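Local atomic coordinates of glycerol kinase, putative (Plasmodium falciparum, PDB entry 2W40), a protein that probably transfers a phosphate from ATP to glycerol, giving sn-glycerol 3-phosphate, the entry step of glycerol degradation. Residues C[2-7]-C[73-78]; C[7-12]-C[79-84]; C[13-18]-C[32-37]. All blocks are in the same frame, centred on the assembly; numbering follows the deposited sequence.

Contact 1: C[2-7]-C[73-78]; sequences SMNVIL and SVIIKC. With EDO (1,2-ethanediol), chain B.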
# COMPACT_ATOMS: atom_id res chain seq x y z
N SER C 2 47.85 26.19 -5.65
CA SER C 2 47.80 25.71 -4.23
C SER C 2 46.57 26.13 -3.56
O SER C 2 46.23 27.31 -3.54
CB SER C 2 48.95 26.24 -3.46
OG SER C 2 50.04 26.00 -4.29
N MET C 3 45.92 25.13 -2.99
CA MET C 3 44.53 25.26 -2.68
C MET C 3 44.31 24.95 -1.19
O MET C 3 44.70 23.88 -0.76
CB MET C 3 43.69 24.27 -3.52
CG MET C 3 42.16 24.24 -3.29
SD MET C 3 41.36 25.84 -3.45
CE MET C 3 40.89 25.77 -5.15
N ASN C 4 43.77 25.92 -0.45
CA ASN C 4 43.35 25.62 0.91
C ASN C 4 41.92 25.09 0.87
O ASN C 4 41.06 25.67 0.21
CB ASN C 4 43.32 26.82 1.78
CG ASN C 4 44.67 27.39 2.04
OD1 ASN C 4 45.71 26.78 1.87
ND2 ASN C 4 44.65 28.61 2.52
N VAL C 5 41.71 24.01 1.67
CA VAL C 5 40.37 23.49 1.81
C VAL C 5 40.00 23.11 3.23
O VAL C 5 40.84 22.90 4.06
CB VAL C 5 40.12 22.24 0.90
CG1 VAL C 5 40.30 22.57 -0.67
CG2 VAL C 5 40.99 21.13 1.36
N ILE C 6 38.69 23.05 3.43
CA ILE C 6 38.05 22.62 4.68
C ILE C 6 37.36 21.29 4.34
O ILE C 6 36.55 21.23 3.40
CB ILE C 6 37.03 23.62 5.20
CG1 ILE C 6 37.65 25.00 5.40
CG2 ILE C 6 36.32 23.09 6.50
CD1 ILE C 6 36.54 26.07 5.44
N LEU C 7 37.65 20.25 5.12
CA LEU C 7 36.89 18.97 4.94
C LEU C 7 35.67 19.00 5.87
O LEU C 7 35.83 19.18 7.08
CB LEU C 7 37.72 17.71 5.19
CG LEU C 7 37.10 16.34 5.28
CD1 LEU C 7 36.17 16.07 4.07
CD2 LEU C 7 38.03 15.20 5.64
N SER C 73 49.27 22.17 -4.94
CA SER C 73 49.44 21.56 -3.63
C SER C 73 48.03 21.72 -3.01
O SER C 73 47.28 22.59 -3.48
CB SER C 73 50.56 22.22 -2.84
OG SER C 73 50.31 23.60 -2.58
N VAL C 74 47.69 20.85 -2.03
CA VAL C 74 46.44 20.96 -1.25
C VAL C 74 46.77 21.12 0.20
O VAL C 74 47.56 20.35 0.69
CB VAL C 74 45.52 19.71 -1.47
CG1 VAL C 74 44.28 19.81 -0.68
CG2 VAL C 74 45.27 19.58 -3.05
N ILE C 75 46.20 22.13 0.88
CA ILE C 75 46.31 22.28 2.34
C ILE C 75 44.91 22.05 2.94
O ILE C 75 43.99 22.85 2.71
CB ILE C 75 46.84 23.66 2.83
CG1 ILE C 75 48.30 23.86 2.29
CG2 ILE C 75 46.78 23.76 4.40
CD1 ILE C 75 48.82 25.33 2.35
N ILE C 76 44.79 20.98 3.73
CA ILE C 76 43.51 20.74 4.49
C ILE C 76 43.66 21.50 5.80
O ILE C 76 44.49 21.16 6.59
CB ILE C 76 43.23 19.22 4.76
CG1 ILE C 76 43.35 18.47 3.46
CG2 ILE C 76 41.91 19.06 5.41
CD1 ILE C 76 43.36 17.05 3.53
N LYS C 77 42.91 22.56 5.97
CA LYS C 77 43.07 23.46 7.11
C LYS C 77 42.50 22.86 8.40
O LYS C 77 43.03 23.04 9.50
CB LYS C 77 42.38 24.77 6.83
CG LYS C 77 43.09 25.62 5.74
CD LYS C 77 44.42 25.99 6.21
CE LYS C 77 44.94 27.20 5.46
NZ LYS C 77 44.13 28.50 5.75
N CYS C 78 41.37 22.18 8.22
CA CYS C 78 40.63 21.64 9.37
C CYS C 78 39.55 20.70 8.87
O CYS C 78 39.24 20.65 7.67
CB CYS C 78 40.00 22.76 10.14
SG CYS C 78 39.07 23.88 9.18
C1 EDO B . 46.89 17.95 4.29
O1 EDO B . 47.07 19.36 4.15
C2 EDO B . 47.46 16.93 3.28
O2 EDO B . 47.43 17.38 1.90
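M3, V5 and L7 supply the hydrogen-bonding edge that strand 3-11 turns to strand 74-83, the two strands running parallel at the outer end of the central pair of the actin-like FGGY N-terminal domain. I75 N donates to M3 O (2.8 Å) and V5 N returns the bond to I75 O (2.8 Å). K77 N then meets V5 O at 2.8 Å. L7 N next picks C78 O rather than the K77 carbonyl, a beta bulge in which K77 takes a helix-like backbone conformation. I76 N, facing outward, donates to O1 of an ethanediol (2.8 Å), probably from the crystallisation liquor.

Apolar contacts line the face of V5, V74 and I76. Here V5 CG2 approaches V74 CG1 and I76 CG1, and helix 49-70 packs against V74 and I76.

The other face is mixed. I6 CG2 packs on C78 SG (3.9 Å) under helix 443-455. The N4 amide lies alongside I75 and packs across the end of K77, ND2 3.3 Å from CE. Both reach E23, K77 NZ by a salt bridge, N4 ND2 by a weak hydrogen bond. At the open end S2 OG and S73 OG are hydrogen-bonded at 3.0 Å.

Backbone bonding thus sets the register, while one carboxylate probably offsets the lysine charge beside N4.

Contact 2: C[7-12]-C[79-84]; sequences LSIDQS and IGITNQ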
# COMPACT_ATOMS: atom_id res chain seq x y z
N LEU C 7 37.65 20.25 5.12
CA LEU C 7 36.89 18.97 4.94
C LEU C 7 35.67 19.00 5.87
O LEU C 7 35.83 19.18 7.08
CB LEU C 7 37.72 17.71 5.19
CG LEU C 7 37.10 16.34 5.28
CD1 LEU C 7 36.17 16.07 4.07
CD2 LEU C 7 38.03 15.20 5.64
N SER C 8 34.47 18.83 5.28
CA SER C 8 33.25 18.73 6.08
C SER C 8 32.71 17.30 5.89
O SER C 8 32.44 16.93 4.71
CB SER C 8 32.22 19.81 5.70
OG SER C 8 31.04 19.61 6.44
N ILE C 9 32.61 16.51 6.99
CA ILE C 9 32.11 15.15 6.90
C ILE C 9 30.64 15.21 7.39
O ILE C 9 30.37 15.68 8.52
CB ILE C 9 32.91 14.19 7.81
CG1 ILE C 9 34.39 14.13 7.30
CG2 ILE C 9 32.11 12.85 7.93
CD1 ILE C 9 35.34 13.54 8.33
N ASP C 10 29.71 14.68 6.57
CA ASP C 10 28.30 14.54 6.99
C ASP C 10 27.97 13.03 6.97
O ASP C 10 27.84 12.42 5.94
CB ASP C 10 27.42 15.34 6.04
CG ASP C 10 25.95 15.18 6.24
OD1 ASP C 10 25.53 14.62 7.26
OD2 ASP C 10 25.17 15.72 5.34
N GLN C 11 28.01 12.42 8.12
CA GLN C 11 27.74 11.03 8.29
C GLN C 11 26.22 10.95 8.51
O GLN C 11 25.72 11.15 9.63
CB GLN C 11 28.56 10.44 9.48
CG GLN C 11 28.70 8.92 9.47
CD GLN C 11 27.34 8.21 9.35
OE1 GLN C 11 26.59 8.14 10.32
NE2 GLN C 11 26.97 7.86 8.11
N SER C 12 25.51 10.77 7.42
CA SER C 12 24.06 10.86 7.39
C SER C 12 23.42 9.50 7.59
O SER C 12 24.09 8.46 7.73
CB SER C 12 23.62 11.58 6.09
OG SER C 12 22.28 11.97 6.16
N ILE C 79 38.91 20.02 9.84
CA ILE C 79 37.84 19.05 9.60
C ILE C 79 36.67 19.43 10.48
O ILE C 79 36.86 19.64 11.68
CB ILE C 79 38.30 17.58 9.86
CG1 ILE C 79 39.44 17.22 8.93
CG2 ILE C 79 37.12 16.64 9.84
CD1 ILE C 79 40.20 15.91 9.43
N GLY C 80 35.48 19.54 9.92
CA GLY C 80 34.22 19.62 10.70
C GLY C 80 33.41 18.32 10.50
O GLY C 80 33.44 17.69 9.43
N ILE C 81 32.75 17.91 11.59
CA ILE C 81 32.00 16.68 11.64
C ILE C 81 30.55 17.00 11.95
O ILE C 81 30.24 17.75 12.90
CB ILE C 81 32.57 15.72 12.70
CG1 ILE C 81 33.93 15.25 12.17
CG2 ILE C 81 31.60 14.56 12.95
CD1 ILE C 81 34.70 14.31 13.04
N THR C 82 29.62 16.42 11.15
CA THR C 82 28.21 16.44 11.48
C THR C 82 27.60 15.12 11.16
O THR C 82 28.17 14.33 10.41
CB THR C 82 27.53 17.66 10.76
OG1 THR C 82 26.25 17.86 11.33
CG2 THR C 82 27.47 17.51 9.25
N ASN C 83 26.46 14.84 11.76
CA ASN C 83 25.99 13.45 11.78
C ASN C 83 24.54 13.30 12.11
O ASN C 83 23.97 14.14 12.79
CB ASN C 83 26.73 12.72 12.93
CG ASN C 83 26.48 13.42 14.30
OD1 ASN C 83 27.03 14.52 14.55
ND2 ASN C 83 25.72 12.72 15.25
N GLN C 84 23.96 12.23 11.60
CA GLN C 84 22.67 11.73 12.03
C GLN C 84 22.72 11.63 13.59
O GLN C 84 23.67 11.03 14.16
CB GLN C 84 22.44 10.33 11.42
CG GLN C 84 23.56 9.34 11.59
CD GLN C 84 23.14 7.86 11.50
OE1 GLN C 84 22.03 7.50 11.87
NE2 GLN C 84 24.09 7.01 11.09
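The end of I9 meets the branch methyl of I79: CD1 of I9, carried forward by an extended chain (chi2 164°), reaches I79 CG2 at 3.9 Å and has I81 CG1 a little further along, at 4.4 Å. The methyl thus lies over the gap between I79 and I81, nearer I79. One step back, L7 and I79 run side by side, with L7 CD2 4.1 Å from I79 CG1, extending the same apolar face.

The reverse face is flatter. G80 stands beside the small S8, whose hydroxyl bonds to S445 O, and the next bump is T82. Its CG2 methyl settles over the backbone of strand 3-11, 3.5 Å from I9 O and 3.9 Å from D10 CB, while its OG1 turns the other way to I246 O.

Beneath these shapes the parallel strands exchange regular bonds, G80 N to L7 O through Q11 N to T82 O, and Q84 N to Q11 O carries the pairing past the strand end. There Q11 bends at chi2 (-53°), bringing OE1 to Q84 NE2 at 2.8 Å. The donor lies in the carbonyl plane on a lone pair, though the two amides are turned 65° apart. Q11 NE2 is bonded to S12 O and T16 OG1, and Q84 OE1 to T87, so the rotation of both amides is fixed. The Q84 side chain lies about 4 Å from a bound glycerol at the nearest atoms, and that of S12 about 5 Å from that of T270, an ADP contact in another structure of this protein.

In the central sheet of the actin-like domain, helix 167-176 packs on Q11, I81 and N83, helix 443-455 on S8, D10 and T82; strands 15-21 and 241-247 flank the pair.

Contact 3: C[13-18]-C[32-37]; sequences TQSTKV and NLNHEQ. With EDO (1,2-ethanediol), chain D.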
# COMPACT_ATOMS: atom_id res chain seq x y z
N THR C 13 22.09 9.50 7.67
CA THR C 13 21.38 8.20 7.98
C THR C 13 21.63 7.18 6.90
O THR C 13 21.88 6.02 7.22
CB THR C 13 19.89 8.42 8.12
OG1 THR C 13 19.68 9.45 9.13
CG2 THR C 13 19.20 7.19 8.66
N GLN C 14 21.47 7.55 5.63
CA GLN C 14 21.54 6.57 4.50
C GLN C 14 22.90 6.43 3.82
O GLN C 14 23.12 5.50 3.09
CB GLN C 14 20.45 6.89 3.46
CG GLN C 14 19.00 6.76 4.04
CD GLN C 14 17.96 7.23 3.13
OE1 GLN C 14 17.50 8.36 3.24
NE2 GLN C 14 17.62 6.40 2.19
N SER C 15 23.76 7.45 4.02
CA SER C 15 25.06 7.52 3.39
C SER C 15 25.98 8.45 4.17
O SER C 15 25.59 9.17 5.05
CB SER C 15 24.97 7.98 1.94
OG SER C 15 24.69 9.39 1.85
N THR C 16 27.26 8.31 3.86
CA THR C 16 28.32 9.14 4.39
C THR C 16 28.75 10.01 3.21
O THR C 16 29.04 9.47 2.13
CB THR C 16 29.48 8.28 4.94
OG1 THR C 16 29.00 7.39 5.99
CG2 THR C 16 30.63 9.18 5.46
N LYS C 17 28.86 11.30 3.49
CA LYS C 17 29.19 12.34 2.51
C LYS C 17 30.47 13.06 3.01
O LYS C 17 30.62 13.38 4.23
CB LYS C 17 28.05 13.37 2.42
CG LYS C 17 26.70 12.76 2.18
CD LYS C 17 25.57 13.70 2.30
CE LYS C 17 24.29 12.92 2.22
NZ LYS C 17 23.17 13.85 1.89
N VAL C 18 31.34 13.32 2.04
CA VAL C 18 32.51 14.21 2.25
C VAL C 18 32.44 15.38 1.27
O VAL C 18 32.06 15.21 0.10
CB VAL C 18 33.87 13.49 2.18
CG1 VAL C 18 34.06 12.33 3.24
CG2 VAL C 18 34.17 12.92 0.74
N ASN C 32 30.00 10.49 -1.94
CA ASN C 32 29.27 9.75 -0.90
C ASN C 32 29.20 8.26 -1.19
O ASN C 32 29.46 7.81 -2.33
CB ASN C 32 27.93 10.40 -0.62
CG ASN C 32 26.83 10.03 -1.59
OD1 ASN C 32 27.00 10.06 -2.82
ND2 ASN C 32 25.62 9.78 -1.01
N LEU C 33 28.96 7.51 -0.14
CA LEU C 33 28.78 6.10 -0.19
C LEU C 33 27.66 5.77 0.71
O LEU C 33 27.63 6.14 1.85
CB LEU C 33 30.06 5.35 0.22
CG LEU C 33 31.28 5.31 -0.68
CD1 LEU C 33 32.49 4.68 0.14
CD2 LEU C 33 30.87 4.45 -1.94
N ASN C 34 26.74 4.96 0.19
CA ASN C 34 25.67 4.41 1.03
C ASN C 34 26.22 3.35 1.96
O ASN C 34 27.26 2.73 1.70
CB ASN C 34 24.60 3.75 0.15
CG ASN C 34 23.85 4.71 -0.70
OD1 ASN C 34 23.78 5.94 -0.46
ND2 ASN C 34 23.31 4.16 -1.82
N HIS C 35 25.48 3.11 3.06
CA HIS C 35 25.77 1.98 3.92
C HIS C 35 24.37 1.30 4.18
O HIS C 35 23.28 1.91 3.95
CB HIS C 35 26.44 2.35 5.23
CG HIS C 35 25.70 3.38 6.02
ND1 HIS C 35 25.82 4.74 5.78
CD2 HIS C 35 24.89 3.25 7.08
CE1 HIS C 35 25.00 5.39 6.60
NE2 HIS C 35 24.42 4.51 7.41
N GLU C 36 24.42 0.03 4.57
CA GLU C 36 23.21 -0.79 4.71
C GLU C 36 22.30 -0.25 5.78
O GLU C 36 22.73 0.02 6.87
CB GLU C 36 23.59 -2.23 5.03
CG GLU C 36 22.47 -3.14 4.84
CD GLU C 36 22.70 -4.54 5.30
OE1 GLU C 36 23.82 -4.86 5.78
OE2 GLU C 36 21.76 -5.39 5.19
N GLN C 37 21.00 -0.15 5.43
CA GLN C 37 19.96 0.19 6.43
C GLN C 37 19.37 -1.17 6.83
O GLN C 37 18.62 -1.76 6.06
CB GLN C 37 18.86 1.08 5.81
CG GLN C 37 19.42 2.31 5.05
CD GLN C 37 20.23 3.20 5.98
OE1 GLN C 37 19.65 3.77 6.89
NE2 GLN C 37 21.57 3.33 5.77
C1 EDO D . 28.18 14.28 -2.15
O1 EDO D . 26.85 14.05 -1.80
C2 EDO D . 28.32 14.03 -3.63
O2 EDO D . 28.29 12.61 -3.99
O HOH W 1 21.53 3.56 2.01
O HOH W 2 28.24 5.17 4.49
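N32 and K17 stand side by side on one face of the hairpin, and the asparagine meets something at nearly every atom. Its CB rests 3.1 Å from T16 O and 3.9 Å from K17 CG. Placed between the backbone N and the carbonyl carbon (chi1 82°), CG lifts the amide over the neighbouring strand. ND2 then donates to S15 OG at 3.0 Å, with the hydroxyl in the amide plane, and OD1 takes a bond from O2 of an ethanediol, probably from the crystallisation liquor, at 3.1 Å.

Below it, T16 and L33 form the hydrogen-bonded antiparallel pair, each N to the other's O at 3.0 Å. Past the strand end the bonding loosens, H35 N reaching Q14 O only weakly. One water donates to both Q14 O and H35 O; a second, 2.8 Å from H35 ND1, joins L33 O and T16 OG1, which is also hydrogen-bonded to Q11 NE2. Q37 NE2 donates to H35 O (2.9 Å) and, weakly, to T13 O, while Q37 OE1 accepts from Y45 and H47. Q14 OE1 is hydrogen-bonded to T270 OG1, a residue that binds ADP in another structure of this protein.

Water and a weak Q37-T13 bond thus link the segments beyond the strands, while the N32 amide reinforces the paired part.

In the fold
Contacts 1 and 2 are successive lengths of one strand pair, 3-11 with 74-83, sharing L7 and lying about 16 Å apart between centres. Contact 1 is the partly exposed outer end, where charge and hydroxyls mix with apolar packing; contact 2 is buried, pairing isoleucines with internally bonded amides. Contact 3, also partly buried, joins the adjacent hairpin of 15-21 and 27-34 and adds water bridges to direct backbone and side-chain bonds. It meets contact 2 through D10 N to K17 O and Q11 NE2 to T16 OG1, and contact 1 through V18 packing on L7. The turn between strands 3-11 and 15-21, near T270, is consistent with the phosphate loop of the actin-like ATPase fold.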